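Local coordinates for insecticidal protein (Brevibacillus laterosporus, PDB 7ML9) that is a putative beta-pore-forming toxin of the epsilon-toxin/MTX2 family, active against the western corn rootworm, at residues 90-96 with 216-222. Numbering follows the deposited sequence. Where two conformers were deposited one is given.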
loop_
_atom_site.group_PDB
_atom_site.type_symbol
_atom_site.label_atom_id
_atom_site.label_comp_id
_atom_site.label_asym_id
_atom_site.label_seq_id
_atom_site.Cartn_x
_atom_site.Cartn_y
_atom_site.Cartn_z
ATOM N N ASN A 90 16.744 -4.358 -3.997
ATOM C CA ASN A 90 15.964 -3.192 -3.631
ATOM C C ASN A 90 14.527 -3.621 -3.398
ATOM O O ASN A 90 14.073 -4.671 -3.856
ATOM C CB ASN A 90 16.039 -2.097 -4.697
ATOM C CG ASN A 90 15.600 -0.745 -4.170
ATOM O OD1 ASN A 90 15.687 -0.476 -2.970
ATOM N ND2 ASN A 90 15.111 0.108 -5.062
ATOM N N ALA A 91 13.822 -2.801 -2.622
ATOM C CA ALA A 91 12.410 -3.055 -2.375
ATOM C C ALA A 91 11.691 -1.715 -2.291
ATOM O O ALA A 91 12.235 -0.751 -1.749
ATOM C CB ALA A 91 12.200 -3.866 -1.099
ATOM N N TRP A 92 10.485 -1.653 -2.849
ATOM C CA TRP A 92 9.748 -0.397 -2.904
ATOM C C TRP A 92 8.259 -0.703 -2.984
ATOM O O TRP A 92 7.845 -1.848 -3.183
ATOM C CB TRP A 92 10.222 0.484 -4.073
ATOM C CG TRP A 92 9.898 -0.000 -5.469
ATOM C CD1 TRP A 92 8.878 0.435 -6.274
ATOM C CD2 TRP A 92 10.628 -0.971 -6.242
ATOM N NE1 TRP A 92 8.917 -0.215 -7.490
ATOM C CE2 TRP A 92 9.981 -1.081 -7.496
ATOM C CE3 TRP A 92 11.758 -1.759 -5.992
ATOM C CZ2 TRP A 92 10.422 -1.959 -8.493
ATOM C CZ3 TRP A 92 12.195 -2.626 -6.984
ATOM C CH2 TRP A 92 11.526 -2.721 -8.215
ATOM N N ALA A 93 7.446 0.336 -2.811
ATOM C CA ALA A 93 5.999 0.178 -2.826
ATOM C C ALA A 93 5.390 1.408 -3.468
ATOM O O ALA A 93 5.845 2.530 -3.226
ATOM C CB ALA A 93 5.441 -0.034 -1.418
ATOM N N THR A 94 4.408 1.191 -4.331
ATOM C CA THR A 94 3.810 2.276 -5.087
ATOM C C THR A 94 2.297 2.178 -5.000
ATOM O O THR A 94 1.727 1.094 -4.833
ATOM C CB THR A 94 4.253 2.279 -6.566
ATOM O OG1 THR A 94 3.663 1.171 -7.256
ATOM C CG2 THR A 94 5.760 2.179 -6.667
ATOM N N LEU A 95 1.660 3.337 -5.110
ATOM C CA LEU A 95 0.211 3.404 -5.108
ATOM C C LEU A 95 -0.335 2.689 -6.332
ATOM O O LEU A 95 0.180 2.840 -7.443
ATOM C CB LEU A 95 -0.240 4.865 -5.093
ATOM C CG LEU A 95 -1.743 5.074 -4.982
ATOM C CD1 LEU A 95 -2.224 4.631 -3.616
ATOM C CD2 LEU A 95 -2.061 6.535 -5.235
ATOM N N GLU A 96 -1.377 1.893 -6.124
ATOM C CA GLU A 96 -1.933 1.040 -7.166
ATOM C C GLU A 96 -3.356 1.482 -7.480
ATOM O O GLU A 96 -4.250 1.367 -6.632
ATOM C CB GLU A 96 -1.894 -0.420 -6.732
ATOM C CG GLU A 96 -1.992 -1.365 -7.898
ATOM C CD GLU A 96 -3.385 -1.840 -8.112
ATOM O OE1 GLU A 96 -3.941 -1.570 -9.194
ATOM O OE2 GLU A 96 -3.917 -2.487 -7.187
ATOM N N GLU A 216 -5.013 0.480 -2.546
ATOM C CA GLU A 216 -4.166 -0.677 -2.766
ATOM C C GLU A 216 -2.756 -0.205 -3.048
ATOM O O GLU A 216 -2.538 0.889 -3.577
ATOM C CB GLU A 216 -4.662 -1.514 -3.941
ATOM C CG GLU A 216 -6.072 -2.017 -3.797
ATOM C CD GLU A 216 -6.118 -3.469 -3.393
ATOM O OE1 GLU A 216 -5.027 -4.051 -3.177
ATOM O OE2 GLU A 216 -7.237 -4.030 -3.303
ATOM N N ALA A 217 -1.803 -1.058 -2.705
ATOM C CA ALA A 217 -0.400 -0.808 -2.954
ATOM C C ALA A 217 0.187 -2.000 -3.699
ATOM O O ALA A 217 -0.201 -3.142 -3.441
ATOM C CB ALA A 217 0.351 -0.594 -1.646
ATOM N N ASN A 218 1.104 -1.724 -4.628
ATOM C CA ASN A 218 1.981 -2.756 -5.173
ATOM C C ASN A 218 3.279 -2.791 -4.375
ATOM O O ASN A 218 3.889 -1.747 -4.118
ATOM C CB ASN A 218 2.293 -2.496 -6.642
ATOM C CG ASN A 218 1.078 -2.580 -7.516
ATOM O OD1 ASN A 218 0.912 -1.773 -8.424
ATOM N ND2 ASN A 218 0.210 -3.540 -7.241
ATOM N N LEU A 219 3.694 -3.986 -3.982
ATOM C CA LEU A 219 4.954 -4.219 -3.285
ATOM C C LEU A 219 5.912 -4.901 -4.258
ATOM O O LEU A 219 5.517 -5.849 -4.948
ATOM C CB LEU A 219 4.730 -5.094 -2.053
ATOM C CG LEU A 219 3.550 -4.658 -1.164
ATOM C CD1 LEU A 219 3.396 -5.619 -0.004
ATOM C CD2 LEU A 219 3.770 -3.252 -0.667
ATOM N N TYR A 220 7.145 -4.400 -4.349
ATOM C CA TYR A 220 8.104 -4.880 -5.346
ATOM C C TYR A 220 9.428 -5.181 -4.671
ATOM O O TYR A 220 9.874 -4.438 -3.793
ATOM C CB TYR A 220 8.365 -3.848 -6.467
ATOM C CG TYR A 220 7.180 -3.529 -7.341
ATOM C CD1 TYR A 220 6.721 -4.433 -8.282
ATOM C CD2 TYR A 220 6.517 -2.307 -7.229
ATOM C CE1 TYR A 220 5.643 -4.141 -9.098
ATOM C CE2 TYR A 220 5.435 -2.009 -8.038
ATOM C CZ TYR A 220 5.003 -2.925 -8.971
ATOM O OH TYR A 220 3.921 -2.636 -9.769
ATOM N N ALA A 221 10.074 -6.263 -5.081
ATOM C CA ALA A 221 11.451 -6.492 -4.676
ATOM C C ALA A 221 12.244 -6.884 -5.912
ATOM O O ALA A 221 11.768 -7.677 -6.734
ATOM C CB ALA A 221 11.536 -7.571 -3.588
ATOM N N ASN A 222 13.428 -6.306 -6.058
ATOM C CA ASN A 222 14.365 -6.673 -7.110
ATOM C C ASN A 222 15.367 -7.631 -6.485
ATOM O O ASN A 222 16.042 -7.271 -5.512
ATOM C CB ASN A 222 15.051 -5.427 -7.673
ATOM C CG ASN A 222 16.047 -5.740 -8.784
ATOM O OD1 ASN A 222 16.976 -6.531 -8.612
ATOM N ND2 ASN A 222 15.867 -5.091 -9.925
HETATM O O HOH W 1 3.327 0.151 -9.900
HETATM O O HOH W 2 -5.347 2.543 -4.544
#
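Trp92 lays its indole over the base of the Tyr220 side chain: CB of Tyr220 sits above the middle of the six-membered ring, 3.5 Å from its centroid, in a CH-pi contact. The phenol continues toward the pyrrole side, where the two planes, 26° apart, are slid so far that they barely overlap, and NE1 of Trp92 comes 3.2 Å from CD2 of Tyr220. Trp92 reaches across because its CG stands between the backbone N and the carbonyl carbon (chi1 69°), swinging the wide indole over the neighbouring strand. Thr94, branched at CB, suits an extended strand and uses both branches: CG2 lies at the edge of the indole, while OG1 meets the edge of the phenol, 3.7 Å from CE2 of Tyr220. One water is hydrogen-bonded to both OG1 of Thr94 and OH of Tyr220, linking the polar ends on this face.

Beneath these side chains, strands 86-115 and 201-229 run antiparallel within the long twisted sheet of an aerolysin/ETX-type toxin. Trp92 with Tyr220 and Thr94 with Asn218 are hydrogen-bonded pairs; N of Tyr220 gives a bond of 2.9 Å to O of Trp92. On the reverse face CB of Ala93 meets CD2 of Leu219 at 3.7 Å; this short side chain lets strand 153-160 approach, touching Ala154 and Met156, and Ala91 meets Phe173, which also touches Leu219. Where 90-96 finishes and 216-222 begins, the side chains of Glu96 and Glu216 run alongside each other, their carboxylate planes 51° apart and OE2 of Glu96 4.4 Å from OE1 of Glu216; a samarium ion bound beside the Glu96 side chain probably eases the repulsion between the two acids.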